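Local coordinates for tegumental protein 20.8 kDa (Clonorchis sinensis, PDB 5X2E), which probably works as a calcium-binding protein, holding a calcium ion in the calmodulin-like EF-hand domain modelled here, one part of a longer tegumental-allergen-like protein, at residues N5-V8 / S9-D13; I68-F71 / R72-K75; M36-K39 / W40-F44. One frame throughout, in Å; residues are numbered along the deposited sequence.

Interaction 1 of 3, residues N5-V8 / S9-D13; sequences NIFV and SIDKD. With CA (calcium ion), chain B.
Phe7 lays its aromatic ring beside the carboxylate of Asp11, one helical turn on, although that same carboxylate is a ligand of the calcium ion. The two side chains run side by side and point the same way, with their planes 65° apart; Phe7 CE2 comes to 3.8 Å from Asp11 OD2. Both place CG anti to the backbone N (chi1 -177° for Phe7, -179° for Asp11), which keeps ring and carboxylate in step. The two oxygens of Asp11 do different work: OD1 binds the calcium at 2.2 Å, while OD2 accepts a hydrogen bond from Asn16 N and forms a salt bridge with Arg72, so the carboxylate is held on both branches.

Further round the helix, Ile6 CG2 meets Ile10 CD1 at 3.6 Å, an apolar pair covered by Trp40 of helix 35-44 and Tyr26 of helix 20-29. The backbone is regular up to the bond from Asp11 N to Phe7 O (2.9 Å). At Asp11 it leaves helical angles in an inverse gamma turn and swings Asp13 round, whose OD1 reaches the metal at 2.4 Å. Water 1 lies 2.3 Å from the calcium ion as a further ligand, and Thr15, Val17 and Glu22 supply the remaining four atoms. This is the first EF-hand, where the incoming helix 3-10 runs straight into the opening aspartate of the calcium-binding loop.

Interaction 2 of 3, residues I68-F71 / R72-K75; sequences IIDF and REQK
Ile68 O accepts a hydrogen bond from Arg72 N at 2.8 Å, the first of four successive i to i+4 bonds that make this stretch just over two unbroken turns of alpha-helix 65-79. This last helix of the calmodulin-like domain lies against helix 3-10, the incoming helix of the calcium-binding EF-hand. The other three bonds join Glu73, Gln74 and Lys75 to the carbonyls of Ile69, Asp70 and Phe71.

Van der Waals contact between side chains is modest and comes from pairs a turn apart. Ile69 and Glu73 lie side by side, with Ile69 CG2 3.7 Å from the carboxylate oxygen Glu73 OE2. Phe71 CE1 approaches Lys75 CB at 4.2 Å, but the ring itself is turned toward helix 3-10, where it packs on Ile4, Asn5 and Val8. Ile68, the buried member of the stretch, faces Leu54 and Cys58 of helix 54-61 as well as Val8.

Charge is handled in two ways. Arg72 bends at its second and third torsions (98° and 58°), carrying its guanidinium away from the helix to a salt bridge with Asp11 and a hydrogen bond to Asn16 OD1, both in the region of the calcium loop. On the exposed side Asp70 OD1 and Glu73 OE1 stand 4.1 Å apart, like charges that would be expected to repel mildly. Beside them, Gln74 NE2 donates to water 2 at 2.7 Å, and the water in turn makes weak bonds to Asp70 O and OD1, each 3.4 Å long.

Interaction 3 of 3, residues M36-K39 / W40-F44; sequences MVEK and WKQLF
Met36 and Trp40 run side by side in the same direction, and the thioether comes to the indole at its edge. Met36 SD sits 4.3 Å from the centroid of the five-membered ring and 77° off the ring normal, a Met-aromatic contact in which sulfur is equally close, at 3.5 Å, to Trp40 CD1 and NE1. The methionine gets there by bending: CG stands anti to the backbone N, and the next torsion (65°) folds the sulfur back beside the ring. Met36 O also lies near the indole plane, 3.2 Å from Trp40 CD1, while accepting the backbone bond from Trp40 N. One face of the indole receives Phe44 CE2, 3.6 Å above the plane and offset toward the rim.

Helix 35-44 is the incoming helix of the second EF-hand, and Trp40 turns from it into the core, against Ile6 and Ile10 of helix 3-10, Leu23 of helix 20-29 and Ile52 of strand 51-53.

On another side of the helix, Val37 and Lys41 also lie side by side and point the same way, with Val37 CG1 3.8 Å from Lys41 CE along the extended lysine chain. The ammonium continues past the valine to a cation-pi contact with Tyr20. Water 3 joins Lys41 to Glu38: Lys41 NZ donates to the water at 2.8 Å, and the water donates to Glu38 OE2 at 2.9 Å.

Overall arrangement
All three contacts are local along the chain; interactions 2 and 3 lie within one helix each, while interaction 1 runs off the end of helix 3-10 into the calcium loop and touches both others. It is partly buried near the chain's centre, and it alone includes metal ligands; interactions 2 and 3 are mainly surface contacts, on opposite sides of that centre. Residues 5-13 meet each differently. Toward 68-75 the join is mixed, with the Asp11 OD2 to Arg72 NH2 salt bridge at 2.8 Å and Asn5 CG 3.5 Å from Phe71 CZ. Toward 36-44, Ile6 and Ile10 pack on Trp40. Interactions 2 and 3 each have a water bridging polar side chains, Asp70 with Gln74 and Glu38 with Lys41.

Interaction 1 of 3, residues N5-V8 / S9-D13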
loop_
_atom_site.group_PDB
_atom_site.type_symbol
_atom_site.label_atom_id
_atom_site.label_comp_id
_atom_site.label_asym_id
_atom_site.label_seq_id
_atom_site.Cartn_x
_atom_site.Cartn_y
_atom_site.Cartn_z
ATOM N N ASN A 5 -1.842 -4.031 -6.792
ATOM C CA ASN A 5 -1.749 -2.790 -7.532
ATOM C C ASN A 5 -1.863 -1.552 -6.637
ATOM O O ASN A 5 -1.091 -0.599 -6.766
ATOM C CB ASN A 5 -2.858 -2.791 -8.560
ATOM C CG ASN A 5 -2.759 -1.687 -9.575
ATOM O OD1 ASN A 5 -2.153 -0.652 -9.353
ATOM N ND2 ASN A 5 -3.417 -1.899 -10.710
ATOM N N ILE A 6 -2.841 -1.552 -5.736
ATOM C CA ILE A 6 -3.084 -0.368 -4.907
ATOM C C ILE A 6 -1.889 -0.139 -3.974
ATOM O O ILE A 6 -1.467 1.004 -3.789
ATOM C CB ILE A 6 -4.428 -0.503 -4.145
ATOM C CG1 ILE A 6 -5.593 -0.473 -5.155
ATOM C CG2 ILE A 6 -4.574 0.603 -3.089
ATOM C CD1 ILE A 6 -6.909 -1.022 -4.627
ATOM N N PHE A 7 -1.313 -1.210 -3.428
ATOM C CA PHE A 7 -0.133 -1.062 -2.555
ATOM C C PHE A 7 0.972 -0.344 -3.333
ATOM O O PHE A 7 1.580 0.612 -2.847
ATOM C CB PHE A 7 0.419 -2.404 -2.055
ATOM C CG PHE A 7 1.565 -2.228 -1.111
ATOM C CD1 PHE A 7 1.340 -2.255 0.255
ATOM C CD2 PHE A 7 2.873 -2.042 -1.583
ATOM C CE1 PHE A 7 2.371 -2.055 1.152
ATOM C CE2 PHE A 7 3.911 -1.824 -0.687
ATOM C CZ PHE A 7 3.661 -1.837 0.674
ATOM N N VAL A 8 1.266 -0.858 -4.518
ATOM C CA VAL A 8 2.309 -0.252 -5.338
ATOM C C VAL A 8 1.977 1.189 -5.697
ATOM O O VAL A 8 2.838 2.070 -5.620
ATOM C CB VAL A 8 2.574 -1.113 -6.581
ATOM C CG1 VAL A 8 3.455 -0.365 -7.588
ATOM C CG2 VAL A 8 3.224 -2.426 -6.134
ATOM N N SER A 9 0.711 1.468 -5.989
ATOM C CA SER A 9 0.317 2.848 -6.263
ATOM C C SER A 9 0.497 3.813 -5.077
ATOM O O SER A 9 0.945 4.954 -5.233
ATOM C CB SER A 9 -1.127 2.892 -6.703
ATOM O OG SER A 9 -1.410 4.202 -7.140
ATOM N N ILE A 10 0.137 3.361 -3.889
ATOM C CA ILE A 10 0.283 4.203 -2.707
ATOM C C ILE A 10 1.774 4.425 -2.361
ATOM O O ILE A 10 2.184 5.537 -2.024
ATOM C CB ILE A 10 -0.459 3.592 -1.512
ATOM C CG1 ILE A 10 -1.969 3.539 -1.782
ATOM C CG2 ILE A 10 -0.162 4.393 -0.249
ATOM C CD1 ILE A 10 -2.727 2.672 -0.775
ATOM N N ASP A 11 2.558 3.360 -2.454
ATOM C CA ASP A 11 3.947 3.360 -2.046
ATOM C C ASP A 11 4.817 3.923 -3.159
ATOM O O ASP A 11 5.604 3.213 -3.823
ATOM C CB ASP A 11 4.387 1.948 -1.676
ATOM C CG ASP A 11 5.810 1.898 -1.233
ATOM O OD1 ASP A 11 6.285 2.863 -0.590
ATOM O OD2 ASP A 11 6.483 0.896 -1.566
ATOM N N LYS A 12 4.661 5.219 -3.392
ATOM C CA LYS A 12 5.177 5.835 -4.606
ATOM C C LYS A 12 6.700 5.885 -4.644
ATOM O O LYS A 12 7.271 5.985 -5.714
ATOM C CB LYS A 12 4.617 7.246 -4.745
ATOM C CG LYS A 12 4.851 8.084 -3.538
ATOM C CD LYS A 12 4.178 9.426 -3.693
ATOM C CE LYS A 12 4.821 10.415 -2.780
ATOM N NZ LYS A 12 4.524 11.792 -3.228
ATOM N N ASP A 13 7.357 5.830 -3.483
ATOM C CA ASP A 13 8.824 5.830 -3.481
ATOM C C ASP A 13 9.432 4.426 -3.461
ATOM O O ASP A 13 10.658 4.273 -3.461
ATOM C CB ASP A 13 9.375 6.674 -2.341
ATOM C CG ASP A 13 8.974 6.168 -0.987
ATOM O OD1 ASP A 13 8.361 5.067 -0.845
ATOM O OD2 ASP A 13 9.321 6.864 -0.014
HETATM CA CA CA B . 6.825 4.480 0.858
HETATM O O HOH W 1 7.520 5.899 2.591
#

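Interaction 2 of 3, residues I68-F71 / R72-K75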
loop_
_atom_site.group_PDB
_atom_site.type_symbol
_atom_site.label_atom_id
_atom_site.label_comp_id
_atom_site.label_asym_id
_atom_site.label_seq_id
_atom_site.Cartn_x
_atom_site.Cartn_y
_atom_site.Cartn_z
ATOM N N ILE A 68 3.977 -8.431 -4.783
ATOM C CA ILE A 68 4.067 -6.997 -4.976
ATOM C C ILE A 68 5.334 -6.684 -5.751
ATOM O O ILE A 68 5.336 -5.815 -6.624
ATOM C CB ILE A 68 4.055 -6.237 -3.620
ATOM C CG1 ILE A 68 2.625 -5.946 -3.165
ATOM C CG2 ILE A 68 4.794 -4.908 -3.723
ATOM C CD1 ILE A 68 1.864 -7.174 -2.806
ATOM N N ILE A 69 6.421 -7.372 -5.430
ATOM C CA ILE A 69 7.677 -7.108 -6.130
ATOM C C ILE A 69 7.550 -7.405 -7.632
ATOM O O ILE A 69 8.029 -6.641 -8.469
ATOM C CB ILE A 69 8.825 -7.911 -5.509
ATOM C CG1 ILE A 69 9.087 -7.442 -4.070
ATOM C CG2 ILE A 69 10.078 -7.774 -6.363
ATOM C CD1 ILE A 69 10.019 -8.373 -3.321
ATOM N N ASP A 70 6.913 -8.519 -7.974
ATOM C CA ASP A 70 6.705 -8.873 -9.388
ATOM C C ASP A 70 5.921 -7.787 -10.075
ATOM O O ASP A 70 6.272 -7.332 -11.167
ATOM C CB ASP A 70 5.953 -10.191 -9.508
ATOM C CG ASP A 70 6.872 -11.368 -9.545
ATOM O OD1 ASP A 70 8.063 -11.170 -9.830
ATOM O OD2 ASP A 70 6.399 -12.494 -9.311
ATOM N N PHE A 71 4.843 -7.368 -9.423
ATOM C CA PHE A 71 4.009 -6.335 -10.015
ATOM C C PHE A 71 4.792 -5.042 -10.182
ATOM O O PHE A 71 4.674 -4.379 -11.195
ATOM C CB PHE A 71 2.746 -6.084 -9.187
ATOM C CG PHE A 71 1.829 -5.041 -9.787
ATOM C CD1 PHE A 71 1.923 -3.701 -9.417
ATOM C CD2 PHE A 71 0.873 -5.406 -10.722
ATOM C CE1 PHE A 71 1.102 -2.746 -9.987
ATOM C CE2 PHE A 71 0.023 -4.454 -11.285
ATOM C CZ PHE A 71 0.145 -3.131 -10.920
ATOM N N ARG A 72 5.566 -4.676 -9.170
ATOM C CA ARG A 72 6.406 -3.502 -9.239
ATOM C C ARG A 72 7.370 -3.554 -10.409
ATOM O O ARG A 72 7.501 -2.579 -11.139
ATOM C CB ARG A 72 7.198 -3.373 -7.926
ATOM C CG ARG A 72 8.134 -2.158 -7.825
ATOM C CD ARG A 72 7.513 -1.029 -7.060
ATOM N NE ARG A 72 7.109 -1.400 -5.702
ATOM C CZ ARG A 72 6.546 -0.548 -4.844
ATOM N NH1 ARG A 72 6.276 0.702 -5.234
ATOM N NH2 ARG A 72 6.232 -0.937 -3.603
ATOM N N GLU A 73 8.034 -4.692 -10.605
ATOM C CA GLU A 73 8.981 -4.819 -11.695
ATOM C C GLU A 73 8.253 -4.738 -13.037
ATOM O O GLU A 73 8.751 -4.129 -13.977
ATOM C CB GLU A 73 9.761 -6.136 -11.581
ATOM C CG GLU A 73 10.697 -6.139 -10.382
ATOM C CD GLU A 73 11.390 -7.457 -10.155
ATOM O OE1 GLU A 73 11.024 -8.452 -10.809
ATOM O OE2 GLU A 73 12.316 -7.463 -9.298
ATOM N N GLN A 74 7.076 -5.366 -13.130
ATOM C CA GLN A 74 6.273 -5.356 -14.375
ATOM C C GLN A 74 5.720 -3.986 -14.685
ATOM O O GLN A 74 5.686 -3.582 -15.836
ATOM C CB GLN A 74 5.089 -6.318 -14.303
ATOM C CG GLN A 74 5.469 -7.732 -14.167
ATOM C CD GLN A 74 4.294 -8.619 -13.840
ATOM O OE1 GLN A 74 3.132 -8.255 -14.077
ATOM N NE2 GLN A 74 4.582 -9.800 -13.303
ATOM N N LYS A 75 5.260 -3.280 -13.652
ATOM C CA LYS A 75 4.694 -1.945 -13.843
ATOM C C LYS A 75 5.775 -1.044 -14.386
ATOM O O LYS A 75 5.559 -0.278 -15.318
ATOM C CB LYS A 75 4.143 -1.384 -12.524
ATOM C CG LYS A 75 3.602 0.057 -12.657
ATOM C CD LYS A 75 3.342 0.644 -11.274
ATOM C CE LYS A 75 2.809 2.081 -11.334
ATOM N NZ LYS A 75 2.605 2.725 -9.983
HETATM O O HOH W 2 7.241 -10.042 -12.901
#

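Interaction 3 of 3, residues M36-K39 / W40-F44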
loop_
_atom_site.group_PDB
_atom_site.type_symbol
_atom_site.label_atom_id
_atom_site.label_comp_id
_atom_site.label_asym_id
_atom_site.label_seq_id
_atom_site.Cartn_x
_atom_site.Cartn_y
_atom_site.Cartn_z
ATOM N N MET A 36 -11.155 6.041 5.269
ATOM C CA MET A 36 -10.274 5.058 4.652
ATOM C C MET A 36 -8.910 5.045 5.320
ATOM O O MET A 36 -8.261 3.995 5.428
ATOM C CB MET A 36 -10.121 5.393 3.156
ATOM C CG MET A 36 -9.242 4.481 2.388
ATOM S SD MET A 36 -10.039 2.877 2.398
ATOM C CE MET A 36 -11.328 3.185 1.184
ATOM N N VAL A 37 -8.448 6.222 5.743
ATOM C CA VAL A 37 -7.143 6.296 6.394
ATOM C C VAL A 37 -7.159 5.469 7.688
ATOM O O VAL A 37 -6.294 4.584 7.886
ATOM C CB VAL A 37 -6.729 7.777 6.665
ATOM C CG1 VAL A 37 -5.423 7.807 7.438
ATOM C CG2 VAL A 37 -6.631 8.574 5.369
ATOM N N GLU A 38 -8.156 5.710 8.525
ATOM C CA GLU A 38 -8.284 4.943 9.766
ATOM C C GLU A 38 -8.454 3.448 9.512
ATOM O O GLU A 38 -7.922 2.641 10.254
ATOM C CB GLU A 38 -9.454 5.454 10.594
ATOM C CG GLU A 38 -9.173 6.768 11.286
ATOM C CD GLU A 38 -8.684 6.594 12.706
ATOM O OE1 GLU A 38 -9.548 6.542 13.613
ATOM O OE2 GLU A 38 -7.447 6.517 12.918
ATOM N N LYS A 39 -9.188 3.076 8.466
ATOM C CA LYS A 39 -9.407 1.661 8.176
ATOM C C LYS A 39 -8.092 0.964 7.806
ATOM O O LYS A 39 -7.819 -0.145 8.267
ATOM C CB LYS A 39 -10.439 1.486 7.055
ATOM C CG LYS A 39 -11.828 2.023 7.363
ATOM C CD LYS A 39 -12.729 1.774 6.153
ATOM C CE LYS A 39 -13.593 2.988 5.803
ATOM N NZ LYS A 39 -14.601 3.298 6.860
ATOM N N TRP A 40 -7.270 1.604 6.979
ATOM C CA TRP A 40 -5.959 1.039 6.609
ATOM C C TRP A 40 -5.054 0.918 7.828
ATOM O O TRP A 40 -4.305 -0.063 7.981
ATOM C CB TRP A 40 -5.288 1.898 5.511
ATOM C CG TRP A 40 -5.743 1.508 4.128
ATOM C CD1 TRP A 40 -7.023 1.602 3.616
ATOM C CD2 TRP A 40 -4.936 0.928 3.091
ATOM N NE1 TRP A 40 -7.050 1.113 2.335
ATOM C CE2 TRP A 40 -5.784 0.695 1.986
ATOM C CE3 TRP A 40 -3.578 0.568 2.989
ATOM C CZ2 TRP A 40 -5.324 0.127 0.804
ATOM C CZ3 TRP A 40 -3.126 0.021 1.791
ATOM C CH2 TRP A 40 -4.002 -0.199 0.724
ATOM N N LYS A 41 -5.083 1.927 8.682
ATOM C CA LYS A 41 -4.245 1.886 9.881
ATOM C C LYS A 41 -4.692 0.715 10.763
ATOM O O LYS A 41 -3.869 -0.022 11.299
ATOM C CB LYS A 41 -4.325 3.200 10.661
ATOM C CG LYS A 41 -3.670 4.411 10.014
ATOM C CD LYS A 41 -3.863 5.672 10.863
ATOM C CE LYS A 41 -3.114 6.886 10.268
ATOM N NZ LYS A 41 -3.234 8.096 11.113
ATOM N N GLN A 42 -6.000 0.526 10.893
ATOM C CA GLN A 42 -6.506 -0.515 11.757
ATOM C C GLN A 42 -6.261 -1.909 11.212
ATOM O O GLN A 42 -5.915 -2.824 11.954
ATOM C CB GLN A 42 -7.981 -0.284 11.976
ATOM C CG GLN A 42 -8.228 0.917 12.856
ATOM C CD GLN A 42 -9.693 1.097 13.214
ATOM O OE1 GLN A 42 -10.537 0.278 12.846
ATOM N NE2 GLN A 42 -9.999 2.173 13.938
ATOM N N LEU A 43 -6.442 -2.080 9.913
ATOM C CA LEU A 43 -6.225 -3.387 9.299
ATOM C C LEU A 43 -4.729 -3.736 9.135
ATOM O O LEU A 43 -4.336 -4.885 9.361
ATOM C CB LEU A 43 -6.930 -3.462 7.927
ATOM C CG LEU A 43 -8.471 -3.405 7.902
ATOM C CD1 LEU A 43 -9.024 -3.235 6.488
ATOM C CD2 LEU A 43 -9.095 -4.636 8.534
ATOM N N PHE A 44 -3.897 -2.745 8.794
ATOM C CA PHE A 44 -2.520 -2.995 8.326
ATOM C C PHE A 44 -1.432 -2.425 9.220
ATOM O O PHE A 44 -0.245 -2.669 8.990
ATOM C CB PHE A 44 -2.354 -2.439 6.920
ATOM C CG PHE A 44 -3.348 -2.982 5.958
ATOM C CD1 PHE A 44 -3.541 -4.349 5.817
ATOM C CD2 PHE A 44 -4.082 -2.107 5.158
ATOM C CE1 PHE A 44 -4.481 -4.847 4.913
ATOM C CE2 PHE A 44 -5.006 -2.589 4.260
ATOM C CZ PHE A 44 -5.210 -3.961 4.137
HETATM O O HOH W 3 -5.935 8.554 11.480
#